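Local coordinates for protein putative streptothricin acetyltransferase (Bacillus anthracis, PDB 3PP9) that probably acetylates streptothricin-type antibiotics as a GNAT-family enzyme, using the acetyl coenzyme A that it binds, at residues Gly136-Thr141 / Tyr180-Phe185; Ile91-Asn96 / Ala123-Trp128; Asn29-Leu34 / Glu48-Tyr53. All coordinates share one frame; numbering follows the deposited sequence.

Along the chain the three contacts come in series: contact 3 closes first, then contact 2, then contact 1. Contacts 1 and 2 are neighbours, their centres 11 Å apart; both draw on the mixed central sheet, and Ile137 of strand 136-142 packs on Lys126 of helix 117-131, which joins strands 101-108 and 136-142. Contact 3 belongs to a separate hairpin of strands 25-36 and 43-56, with its centre 22 Å from that of contact 1 and 29 Å from that of contact 2. Acetyl coenzyme A relates the three: contact 1 touches its acetyl methyl, the start of helix 117-131 binds it, and the side chain of Asn29 in the hairpin comes within about 7 Å of it.

Contact 1: residues Gly136-Thr141 / Tyr180-Phe185; sequences GIMLET and YWYLHF. With K (potassium ion), chain F; ACO (acetyl coenzyme *a), chain D.
Phe185 lays one face of its ring over Gly136, whose CA sits 3.7 Å from the ring centroid and 18° off the normal, evidence for a CH-pi contact. The ring continues to Ile137, whose CG1 is 3.6 Å from Phe185 CZ, while Lys130 offers Phe185 a cation-pi partner. Further along, Met138 (selenomethionine) runs alongside Tyr182, pointing the same way: CB is 3.7 Å from Tyr182 CD1, and the bend at chi3 (-75°) carries CE to 3.6 Å from Tyr182 OH. That hydroxyl is hydrogen-bonded to Asp163 of the second subunit. Strands 136-142 and 178-184 are adjacent antiparallel strands of the GNAT sheet, with segment axes at 173°. Ile137 and Leu183 form one hydrogen-bonded pair, with Ile137 N to Leu183 O at 2.9 Å, and Leu139 and Trp181 another. On the face that carries both pairs, Leu139 CD2 packs 3.8 Å from Trp181 CD1. The indole NE1 is buried without a polar partner in the model. Toward the cofactor, Leu139 CB lies 3.9 Å from the acetyl methyl CH3 of acetyl coenzyme A. Thr141, modelled in two conformers, in one of them places OG1 3.0 Å from the potassium ion.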
# COMPACT_ATOMS: atom_id res chain seq x y z
N GLY A 136 -9.79 -5.02 12.45
CA GLY A 136 -8.42 -5.20 12.87
C GLY A 136 -7.63 -3.92 12.70
O GLY A 136 -8.20 -2.87 12.38
N ILE A 137 -6.33 -4.02 12.94
CA ILE A 137 -5.43 -2.89 12.82
C ILE A 137 -4.22 -3.37 12.02
O ILE A 137 -3.82 -4.53 12.12
CB ILE A 137 -4.88 -2.43 14.16
CG1 ILE A 137 -5.97 -2.14 15.17
CG2 ILE A 137 -3.98 -1.22 13.96
CD1 ILE A 137 -5.40 -1.75 16.53
N MSE A 138 -3.65 -2.49 11.22
CA MSE A 138 -2.47 -2.85 10.42
C MSE A 138 -1.55 -1.67 10.30
O MSE A 138 -1.91 -0.54 10.63
CB MSE A 138 -2.88 -3.26 9.02
CG MSE A 138 -3.60 -2.16 8.30
SE MSE A 138 -4.17 -2.58 6.51
CE MSE A 138 -2.63 -2.51 5.51
N LEU A 139 -0.34 -1.94 9.80
CA LEU A 139 0.64 -0.89 9.61
C LEU A 139 1.78 -1.41 8.75
O LEU A 139 1.82 -2.58 8.40
CB LEU A 139 1.16 -0.38 10.96
CG LEU A 139 1.92 -1.28 11.95
CD1 LEU A 139 1.07 -2.36 12.55
CD2 LEU A 139 3.25 -1.83 11.42
N GLU A 140 2.63 -0.48 8.32
CA GLU A 140 3.82 -0.80 7.54
C GLU A 140 5.00 -0.27 8.30
O GLU A 140 4.91 0.79 8.94
CB GLU A 140 3.80 -0.13 6.16
CG GLU A 140 5.05 -0.38 5.29
CD GLU A 140 6.32 0.42 5.68
OE1 GLU A 140 6.27 1.29 6.57
OE2 GLU A 140 7.37 0.18 5.04
N THR A 141 6.07 -1.04 8.27
CA THR A 141 7.32 -0.63 8.88
C THR A 141 8.40 -1.14 7.92
O THR A 141 8.08 -1.76 6.90
CB THR A 141 7.43 -1.07 10.40
OG1 THR A 141 8.61 -0.49 11.00
CG2 THR A 141 7.40 -2.57 10.56
N TYR A 180 4.49 -5.54 6.18
CA TYR A 180 3.09 -5.21 6.55
C TYR A 180 2.61 -6.12 7.69
O TYR A 180 2.63 -7.35 7.56
CB TYR A 180 2.22 -5.26 5.30
CG TYR A 180 2.80 -4.34 4.25
CD1 TYR A 180 2.49 -3.00 4.23
CD2 TYR A 180 3.70 -4.83 3.31
CE1 TYR A 180 3.06 -2.15 3.27
CE2 TYR A 180 4.25 -4.00 2.36
CZ TYR A 180 3.94 -2.68 2.35
OH TYR A 180 4.52 -1.89 1.37
N TRP A 181 2.20 -5.50 8.80
CA TRP A 181 1.80 -6.20 10.02
C TRP A 181 0.32 -6.02 10.25
O TRP A 181 -0.21 -4.94 10.02
CB TRP A 181 2.55 -5.64 11.23
CG TRP A 181 4.04 -5.88 11.24
CD1 TRP A 181 5.00 -5.11 10.65
CD2 TRP A 181 4.72 -6.93 11.93
NE1 TRP A 181 6.24 -5.63 10.92
CE2 TRP A 181 6.10 -6.74 11.71
CE3 TRP A 181 4.31 -8.01 12.71
CZ2 TRP A 181 7.06 -7.61 12.23
CZ3 TRP A 181 5.25 -8.86 13.23
CH2 TRP A 181 6.62 -8.66 12.98
N TYR A 182 -0.30 -7.09 10.75
CA TYR A 182 -1.73 -7.16 10.97
C TYR A 182 -2.14 -7.75 12.30
O TYR A 182 -1.56 -8.73 12.74
CB TYR A 182 -2.34 -8.09 9.88
CG TYR A 182 -2.16 -7.53 8.49
CD1 TYR A 182 -3.14 -6.75 7.90
CD2 TYR A 182 -0.98 -7.73 7.79
CE1 TYR A 182 -2.94 -6.18 6.64
CE2 TYR A 182 -0.79 -7.16 6.53
CZ TYR A 182 -1.78 -6.43 5.95
OH TYR A 182 -1.55 -5.84 4.72
N LEU A 183 -3.16 -7.17 12.90
CA LEU A 183 -3.74 -7.69 14.15
C LEU A 183 -5.23 -7.78 13.87
O LEU A 183 -5.89 -6.76 13.77
CB LEU A 183 -3.50 -6.78 15.34
CG LEU A 183 -4.06 -7.24 16.69
CD1 LEU A 183 -3.40 -8.51 17.13
CD2 LEU A 183 -3.83 -6.17 17.73
N HIS A 184 -5.74 -9.00 13.75
CA HIS A 184 -7.17 -9.23 13.49
C HIS A 184 -7.91 -9.48 14.79
O HIS A 184 -7.41 -10.19 15.66
CB HIS A 184 -7.37 -10.42 12.55
CG HIS A 184 -8.81 -10.72 12.26
ND1 HIS A 184 -9.48 -11.80 12.79
CD2 HIS A 184 -9.73 -10.04 11.51
CE1 HIS A 184 -10.74 -11.79 12.38
NE2 HIS A 184 -10.91 -10.73 11.60
N PHE A 185 -9.09 -8.91 14.93
CA PHE A 185 -9.86 -9.11 16.14
C PHE A 185 -10.72 -10.36 16.02
O PHE A 185 -11.33 -10.60 14.97
CB PHE A 185 -10.73 -7.90 16.45
CG PHE A 185 -10.00 -6.59 16.40
CD1 PHE A 185 -8.75 -6.43 17.00
CD2 PHE A 185 -10.61 -5.48 15.87
CE1 PHE A 185 -8.12 -5.21 16.98
CE2 PHE A 185 -9.99 -4.26 15.86
CZ PHE A 185 -8.76 -4.12 16.42
K K F . 9.98 1.98 10.13
N1A ACO D . 13.20 -4.57 21.30
C2A ACO D . 12.50 -5.65 21.71
N3A ACO D . 11.29 -5.56 22.27
C4A ACO D . 10.71 -4.35 22.45
C5A ACO D . 11.43 -3.14 22.05
C6A ACO D . 12.75 -3.31 21.45
N6A ACO D . 13.44 -2.22 21.06
N7A ACO D . 10.66 -2.09 22.34
C8A ACO D . 9.53 -2.58 22.90
N9A ACO D . 9.56 -3.92 22.96
C1B ACO D . 8.55 -4.82 23.55
C2B ACO D . 8.63 -4.64 25.06
O2B ACO D . 9.63 -5.43 25.72
C3B ACO D . 7.24 -4.99 25.52
O3B ACO D . 7.15 -6.40 25.69
P3B ACO D . 6.36 -7.08 26.91
O7A ACO D . 4.92 -6.64 26.72
O8A ACO D . 7.04 -6.50 28.13
O9A ACO D . 6.62 -8.55 26.66
C4B ACO D . 6.37 -4.56 24.35
O4B ACO D . 7.21 -4.51 23.19
C5B ACO D . 5.72 -3.21 24.61
O5B ACO D . 6.74 -2.21 24.61
P1A ACO D . 6.44 -0.72 25.12
O1A ACO D . 7.34 -0.40 26.29
O2A ACO D . 4.95 -0.61 25.28
O3A ACO D . 6.92 0.10 23.81
P2A ACO D . 7.40 1.62 23.76
O4A ACO D . 8.90 1.56 23.86
O5A ACO D . 6.64 2.51 24.71
O6A ACO D . 6.95 2.08 22.28
CBP ACO D . 7.64 2.29 19.99
CCP ACO D . 7.30 1.34 21.13
CDP ACO D . 7.87 1.47 18.72
CEP ACO D . 6.48 3.26 19.77
CAP ACO D . 8.90 3.09 20.33
OAP ACO D . 10.05 2.20 20.31
C9P ACO D . 9.20 4.21 19.38
O9P ACO D . 8.62 5.27 19.45
N8P ACO D . 10.13 4.02 18.44
C7P ACO D . 10.54 5.07 17.50
C6P ACO D . 9.48 5.43 16.49
C5P ACO D . 9.09 4.20 15.73
O5P ACO D . 9.91 3.39 15.36
N4P ACO D . 7.80 4.03 15.50
C3P ACO D . 7.25 2.90 14.77
C2P ACO D . 7.44 3.21 13.29
S1P ACO D . 6.35 2.23 12.27
C ACO D . 4.88 3.05 12.42
O ACO D . 4.78 4.02 13.14
CH3 ACO D . 3.69 2.53 11.68
O HOH W 1 8.55 2.45 7.60
O HOH W 2 13.22 2.32 9.46

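Contact 2: residues Ile91-Asn96 / Ala123-Trp128; sequences IVLKKN and AQAKQW. With PO4 (phosphate ion), chain E.
Trp128, Leu93 and Ala125 bury the most surface where helix 117-131 packs on strand 86-95 of the GNAT sheet. The helix is the connection of a beta-alpha-beta crossover between the parallel strands 101-108 and 136-142, and here it also covers the strand beyond them: the two segment axes are 9.9 Å apart and cross at -20°, so helix and strand run nearly in the same direction. Leu93 divides its side chain between two helix residues. Its CD1 reaches Ala125 CB at 3.6 Å, and its CB stands over a face of the Trp128 six-membered ring, 4.3 Å from the centroid and 28° off the normal, a CH-pi contact. The methyl of Ala125 also receives Ile91, whose CD1 is 3.9 Å from Ala125 CB; Ile91 and Leu93, two residues apart on the strand, thus converge on one alanine. In Trp128, chi1 of 180° turns the ring away from its own backbone N and carries the indole to the strand. Ile77, Ala101 and Met134 also pack on it. The far rim of the indole also meets main chain: CH2 lies 3.9 Å from Lys94 C, and Lys94 O sits at the ring edge, in its plane, 3.9 Å from Trp128 CZ3.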
# COMPACT_ATOMS: atom_id res chain seq x y z
N ILE A 91 -0.18 8.35 18.86
CA ILE A 91 -0.47 7.40 17.82
C ILE A 91 -1.44 8.07 16.83
O ILE A 91 -2.39 8.75 17.25
CB ILE A 91 -0.99 6.03 18.36
CG1 ILE A 91 -1.03 4.99 17.25
CG2 ILE A 91 -2.34 6.21 19.06
CD1 ILE A 91 -1.24 3.57 17.78
N VAL A 92 -1.14 7.91 15.53
CA VAL A 92 -1.90 8.50 14.43
C VAL A 92 -2.60 7.36 13.69
O VAL A 92 -1.96 6.43 13.21
CB VAL A 92 -0.96 9.25 13.46
CG1 VAL A 92 -1.76 9.99 12.39
CG2 VAL A 92 -0.05 10.27 14.22
N LEU A 93 -3.92 7.45 13.59
CA LEU A 93 -4.71 6.40 12.98
C LEU A 93 -5.68 6.88 11.90
O LEU A 93 -6.18 8.00 11.96
CB LEU A 93 -5.62 5.83 14.09
CG LEU A 93 -4.90 5.25 15.29
CD1 LEU A 93 -5.85 4.99 16.44
CD2 LEU A 93 -4.16 3.99 14.92
N LYS A 94 -5.93 6.02 10.91
CA LYS A 94 -6.91 6.31 9.87
C LYS A 94 -7.64 5.01 9.58
O LYS A 94 -7.22 3.93 10.05
CB LYS A 94 -6.30 6.77 8.56
CG LYS A 94 -5.60 5.69 7.79
CD LYS A 94 -5.25 6.14 6.38
CE LYS A 94 -4.56 5.02 5.60
NZ LYS A 94 -4.20 5.44 4.21
N LYS A 95 -8.76 5.10 8.89
CA LYS A 95 -9.47 3.91 8.45
C LYS A 95 -8.99 3.66 7.03
O LYS A 95 -9.05 4.56 6.19
CB LYS A 95 -10.98 4.11 8.49
CG LYS A 95 -11.74 2.87 8.08
CD LYS A 95 -13.22 3.17 8.14
CE LYS A 95 -14.06 1.98 7.79
NZ LYS A 95 -15.51 2.33 7.91
N ASN A 96 -8.52 2.45 6.75
CA ASN A 96 -7.98 2.10 5.44
C ASN A 96 -9.05 1.58 4.48
O ASN A 96 -10.16 1.25 4.88
CB ASN A 96 -6.91 1.02 5.64
CG ASN A 96 -5.96 0.92 4.48
OD1 ASN A 96 -5.69 1.92 3.82
ND2 ASN A 96 -5.41 -0.26 4.25
N ALA A 123 -3.44 -0.26 22.75
CA ALA A 123 -4.71 -0.65 23.35
C ALA A 123 -5.80 0.35 23.00
O ALA A 123 -6.93 -0.03 22.67
CB ALA A 123 -4.57 -0.79 24.84
N GLN A 124 -5.48 1.64 23.07
CA GLN A 124 -6.47 2.65 22.73
C GLN A 124 -6.84 2.60 21.25
O GLN A 124 -7.98 2.82 20.89
CB GLN A 124 -6.01 4.05 23.12
CG GLN A 124 -7.02 5.14 22.82
CD GLN A 124 -8.30 5.00 23.61
OE1 GLN A 124 -8.27 5.00 24.84
NE2 GLN A 124 -9.44 4.93 22.92
N ALA A 125 -5.88 2.31 20.40
CA ALA A 125 -6.12 2.21 18.97
C ALA A 125 -7.06 1.05 18.70
O ALA A 125 -7.93 1.16 17.84
CB ALA A 125 -4.79 2.03 18.21
N LYS A 126 -6.92 -0.05 19.45
CA LYS A 126 -7.81 -1.18 19.27
C LYS A 126 -9.23 -0.78 19.65
O LYS A 126 -10.17 -1.17 18.98
CB LYS A 126 -7.36 -2.42 20.05
CG LYS A 126 -6.05 -2.97 19.57
CD LYS A 126 -5.70 -4.33 20.17
CE LYS A 126 -5.59 -4.34 21.68
NZ LYS A 126 -5.21 -5.72 22.14
N GLN A 127 -9.39 -0.02 20.73
CA GLN A 127 -10.73 0.44 21.15
C GLN A 127 -11.36 1.30 20.05
O GLN A 127 -12.52 1.14 19.71
CB GLN A 127 -10.66 1.26 22.44
CG GLN A 127 -10.22 0.51 23.69
CD GLN A 127 -11.30 -0.36 24.28
OE1 GLN A 127 -11.10 -1.00 25.31
NE2 GLN A 127 -12.47 -0.38 23.64
N TRP A 128 -10.58 2.22 19.49
CA TRP A 128 -11.07 3.09 18.43
C TRP A 128 -11.51 2.27 17.22
O TRP A 128 -12.59 2.48 16.66
CB TRP A 128 -9.98 4.08 18.04
CG TRP A 128 -10.37 5.03 16.95
CD1 TRP A 128 -11.12 6.18 17.09
CD2 TRP A 128 -10.02 4.96 15.56
NE1 TRP A 128 -11.27 6.79 15.87
CE2 TRP A 128 -10.59 6.08 14.92
CE3 TRP A 128 -9.24 4.07 14.81
CZ2 TRP A 128 -10.42 6.33 13.56
CZ3 TRP A 128 -9.09 4.31 13.46
CH2 TRP A 128 -9.67 5.43 12.85
P PO4 E . -2.24 -0.52 1.84
O1 PO4 E . -2.18 0.90 2.37
O2 PO4 E . -2.71 -0.52 0.41
O3 PO4 E . -0.86 -1.12 1.98
O4 PO4 E . -3.23 -1.29 2.68

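Contact 3: residues Asn29-Leu34 / Glu48-Tyr53; sequences NARLML and EDVPSY
Arg31 and Val50 meet at about a right angle, and the arginine can be followed atom by atom past Val50 to Glu48. Its CB points to the face of the sheet that also carries the Glu48 side chain. The first torsion (chi1 62°) wedges CG between the backbone N and the carbonyl carbon, and there CG meets Val50 CG1 at 3.7 Å. CD runs on over the same methyl, 3.9 Å from Val50 CG1. Because the chain is extended from CG to NE, the guanidinium is carried beyond the valine and alongside the carboxylate of Glu48, which points the same way. NE stands 4.0 Å from Glu48 OE2, and NH2 closes at 3.9 Å from the same oxygen: a long salt bridge, with the two planes 49° apart, so the charges are near each other without paired, coplanar bonds. Met33, a selenomethionine modelled in two conformers, also comes up to Glu48, but its approach to the carboxylate is doubtful.

Main-chain bonds fix the register beneath these side chains. Arg31 and Glu48 are a hydrogen-bonded antiparallel pair, Arg31 N giving to Glu48 O at 2.8 Å and Glu48 N to Arg31 O at 2.9 Å. Farther on, Val50 N reaches Asn29 O at 3.2 Å. Between them Ala30 and Asp49 face each other with CA atoms 4.0 Å apart and diverging side chains. Ala30 and Leu32 also pack on Val146 of helix 146-154. With the segment axes at 138°, the arrangement is that of a strongly twisted antiparallel beta hairpin, built from strands 25-36 and 43-56 and lying apart from the central GNAT sheet.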
# COMPACT_ATOMS: atom_id res chain seq x y z
N ASN A 29 20.14 -1.32 14.36
CA ASN A 29 21.28 -2.17 14.70
C ASN A 29 21.22 -3.54 14.07
O ASN A 29 22.14 -4.35 14.22
CB ASN A 29 21.41 -2.32 16.22
CG ASN A 29 20.15 -2.85 16.88
OD1 ASN A 29 19.18 -3.23 16.21
ND2 ASN A 29 20.14 -2.82 18.21
N ALA A 30 20.12 -3.80 13.34
CA ALA A 30 19.90 -5.07 12.70
C ALA A 30 18.78 -4.93 11.70
O ALA A 30 18.17 -3.88 11.59
CB ALA A 30 19.51 -6.09 13.76
N ARG A 31 18.54 -6.01 10.97
CA ARG A 31 17.46 -6.00 9.99
C ARG A 31 16.84 -7.37 9.90
O ARG A 31 17.49 -8.39 10.19
CB ARG A 31 17.93 -5.57 8.60
CG ARG A 31 18.97 -6.47 7.94
CD ARG A 31 19.26 -6.03 6.51
NE ARG A 31 20.30 -6.85 5.88
CZ ARG A 31 20.60 -6.84 4.58
NH1 ARG A 31 19.91 -6.09 3.71
NH2 ARG A 31 21.57 -7.63 4.12
N LEU A 32 15.55 -7.40 9.58
CA LEU A 32 14.84 -8.66 9.38
C LEU A 32 15.14 -9.22 8.00
O LEU A 32 15.25 -8.50 7.01
CB LEU A 32 13.32 -8.53 9.57
CG LEU A 32 12.71 -8.71 10.97
CD1 LEU A 32 13.20 -7.76 12.02
CD2 LEU A 32 11.19 -8.62 10.88
N MSE A 33 15.30 -10.54 7.98
CA MSE A 33 15.58 -11.28 6.76
C MSE A 33 14.33 -12.11 6.59
O MSE A 33 14.02 -12.93 7.44
CB MSE A 33 16.76 -12.22 6.97
CG MSE A 33 18.00 -11.54 7.52
SE MSE A 33 18.66 -10.17 6.33
CE MSE A 33 19.16 -11.26 4.79
N LEU A 34 13.58 -11.90 5.51
CA LEU A 34 12.34 -12.64 5.32
C LEU A 34 12.39 -13.93 4.53
O LEU A 34 13.23 -14.11 3.64
CB LEU A 34 11.33 -11.70 4.65
CG LEU A 34 11.05 -10.39 5.40
CD1 LEU A 34 10.21 -9.48 4.54
CD2 LEU A 34 10.39 -10.64 6.73
N GLU A 48 19.44 -10.15 11.40
CA GLU A 48 20.85 -10.05 11.03
C GLU A 48 21.39 -8.70 11.49
O GLU A 48 20.78 -7.66 11.22
CB GLU A 48 21.05 -10.16 9.51
CG GLU A 48 22.51 -10.14 9.07
CD GLU A 48 22.71 -10.26 7.56
OE1 GLU A 48 23.87 -10.18 7.11
OE2 GLU A 48 21.73 -10.43 6.82
N ASP A 49 22.52 -8.69 12.18
CA ASP A 49 23.09 -7.42 12.62
C ASP A 49 23.58 -6.63 11.42
O ASP A 49 24.00 -7.22 10.41
CB ASP A 49 24.31 -7.66 13.54
CG ASP A 49 23.95 -8.22 14.92
OD1 ASP A 49 22.78 -8.21 15.32
OD2 ASP A 49 24.89 -8.65 15.63
N VAL A 50 23.54 -5.31 11.52
CA VAL A 50 24.05 -4.40 10.48
C VAL A 50 24.79 -3.27 11.21
O VAL A 50 24.53 -3.02 12.38
CB VAL A 50 22.93 -3.78 9.63
CG1 VAL A 50 22.17 -4.88 8.89
CG2 VAL A 50 22.01 -2.91 10.49
N PRO A 51 25.78 -2.62 10.54
CA PRO A 51 26.48 -1.52 11.19
C PRO A 51 25.44 -0.51 11.68
O PRO A 51 24.54 -0.11 10.92
CB PRO A 51 27.37 -0.96 10.09
CG PRO A 51 27.58 -2.13 9.18
CD PRO A 51 26.30 -2.88 9.19
N SER A 52 25.54 -0.09 12.93
CA SER A 52 24.52 0.75 13.51
C SER A 52 24.52 2.21 13.08
O SER A 52 25.56 2.78 12.72
CB SER A 52 24.58 0.68 15.04
OG SER A 52 24.50 -0.66 15.50
N TYR A 53 23.33 2.79 13.10
CA TYR A 53 23.12 4.17 12.77
C TYR A 53 21.81 4.64 13.37
O TYR A 53 20.96 3.83 13.75
CB TYR A 53 23.15 4.41 11.26
CG TYR A 53 22.09 3.71 10.43
CD1 TYR A 53 20.91 4.35 10.04
CD2 TYR A 53 22.26 2.40 10.01
CE1 TYR A 53 19.98 3.71 9.27
CE2 TYR A 53 21.34 1.76 9.23
CZ TYR A 53 20.19 2.41 8.87
OH TYR A 53 19.28 1.71 8.11